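Local coordinates for protein enoyl-CoA hydratase (Mycobacterium avium, PDB 3OC7) that probably catalyses the hydration of enoyl-CoA thioesters in fatty acid metabolism, as a trimeric member of the crotonase family, at residues A[130-135]-A[188-193]. Residues are numbered along the deposited sequence; the frame is centred on the assembly and turned at random.
Sequences CDIAVA and LITMAA
V134 and A135 pair in parallel with M191 and A192, V134 opposite M191 and A135 opposite A192, at CA-CA distances of 5.1 Å, though the touching parts of the two segments diverge by 53° end to end. The ladder is short, two bridges long: A135 N donates to M191 O, and A193 N reaches A135 O at 3.0 Å. At its start A133 O takes two amides, T190 N at 2.8 Å on a lone pair with a bent N-H, and M191 N at 3.3 Å more nearly in line with the carbonyl.

Before the paired residues begin, T190 stands in with its side chain. T190 OG1, beside its own backbone N, accepts an almost straight bond from A133 N (3.0 Å, 168°). The same hydroxyl donates to a water that in turn donates to D131 O, so the water joins T190 to the chain just ahead of strand 132-135. I132 brings CG2 against T190 OG1 at 3.7 Å.

The side chains of the ladder alternate between two faces. On one, V134 and M191 lie side by side, CG2 of V134 against CG of M191, while V134 CG1 meets A193 CB. A135 lies on the other with A192, and there I189 extends CG1 from between its backbone N and carbonyl carbon (chi1 67°), which brings I189 CD1 to 3.7 Å from A135 CB.

Strand 132-135 is bonded to 111-115 on its other side, so 191-192 is the outermost strand of this crotonase-fold sheet within the chain. Helix 196-208 covers V134 and M191; helix 180-186 packs on A135, I189 and A192, with E184 accepting from A192 N. At the start of both segments, R166 of a second subunit bonds both C130 O and L188 O, linking them across the subunit interface.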
# COMPACT_ATOMS: atom_id res chain seq x y z
N CYS A 130 -7.53 -13.14 -8.63
CA CYS A 130 -6.38 -14.05 -8.86
C CYS A 130 -5.17 -13.69 -7.95
O CYS A 130 -4.93 -12.52 -7.64
CB CYS A 130 -6.00 -14.09 -10.35
SG CYS A 130 -7.24 -14.88 -11.45
N ASP A 131 -4.40 -14.71 -7.53
CA ASP A 131 -3.21 -14.47 -6.70
C ASP A 131 -2.05 -13.77 -7.46
O ASP A 131 -1.35 -12.90 -6.90
CB ASP A 131 -2.74 -15.79 -6.07
CG ASP A 131 -3.85 -16.48 -5.32
OD1 ASP A 131 -4.18 -16.01 -4.21
OD2 ASP A 131 -4.41 -17.47 -5.86
N ILE A 132 -1.88 -14.16 -8.73
CA ILE A 132 -0.84 -13.62 -9.66
C ILE A 132 -1.54 -13.31 -10.99
O ILE A 132 -2.48 -14.03 -11.37
CB ILE A 132 0.32 -14.66 -9.86
CG1 ILE A 132 0.99 -15.01 -8.52
CG2 ILE A 132 1.36 -14.14 -10.89
CD1 ILE A 132 2.00 -16.21 -8.55
N ALA A 133 -1.15 -12.22 -11.67
CA ALA A 133 -1.71 -11.87 -12.99
C ALA A 133 -0.62 -11.33 -13.94
O ALA A 133 0.18 -10.45 -13.56
CB ALA A 133 -2.85 -10.85 -12.85
N VAL A 134 -0.60 -11.86 -15.17
CA VAL A 134 0.35 -11.46 -16.24
C VAL A 134 -0.42 -10.95 -17.48
O VAL A 134 -1.39 -11.59 -17.89
CB VAL A 134 1.31 -12.65 -16.64
CG1 VAL A 134 2.47 -12.21 -17.57
CG2 VAL A 134 1.85 -13.35 -15.38
N ALA A 135 0.01 -9.82 -18.05
CA ALA A 135 -0.64 -9.29 -19.27
C ALA A 135 0.33 -8.96 -20.42
O ALA A 135 1.41 -8.38 -20.20
CB ALA A 135 -1.48 -8.05 -18.95
N LEU A 188 -2.54 -3.41 -10.33
CA LEU A 188 -3.67 -4.15 -10.95
C LEU A 188 -3.24 -5.55 -11.45
O LEU A 188 -4.02 -6.52 -11.36
CB LEU A 188 -4.33 -3.34 -12.08
CG LEU A 188 -5.49 -4.02 -12.84
CD1 LEU A 188 -6.65 -4.41 -11.90
CD2 LEU A 188 -6.00 -3.16 -13.97
N ILE A 189 -2.01 -5.64 -11.98
CA ILE A 189 -1.38 -6.94 -12.35
C ILE A 189 -0.03 -7.09 -11.68
O ILE A 189 0.52 -6.11 -11.14
CB ILE A 189 -1.26 -7.14 -13.92
CG1 ILE A 189 -0.26 -6.14 -14.52
CG2 ILE A 189 -2.65 -7.06 -14.60
CD1 ILE A 189 -0.01 -6.28 -16.03
N THR A 190 0.51 -8.32 -11.70
CA THR A 190 1.86 -8.62 -11.16
C THR A 190 2.99 -8.20 -12.11
O THR A 190 4.02 -7.64 -11.66
CB THR A 190 2.00 -10.14 -10.83
OG1 THR A 190 0.82 -10.61 -10.13
CG2 THR A 190 3.25 -10.43 -9.99
N MET A 191 2.82 -8.49 -13.40
CA MET A 191 3.85 -8.17 -14.40
C MET A 191 3.32 -8.05 -15.83
O MET A 191 2.43 -8.80 -16.25
CB MET A 191 4.99 -9.19 -14.37
CG MET A 191 4.59 -10.64 -14.32
SD MET A 191 5.98 -11.81 -14.26
CE MET A 191 6.53 -11.70 -15.93
N ALA A 192 3.89 -7.08 -16.54
CA ALA A 192 3.74 -6.97 -18.00
C ALA A 192 4.79 -7.84 -18.72
O ALA A 192 5.96 -7.86 -18.33
CB ALA A 192 3.88 -5.51 -18.44
N ALA A 193 4.38 -8.56 -19.78
CA ALA A 193 5.33 -9.41 -20.54
C ALA A 193 5.07 -9.32 -22.05
O ALA A 193 3.93 -9.40 -22.47
CB ALA A 193 5.23 -10.87 -20.07
O HOH W 1 0.99 -11.41 -7.49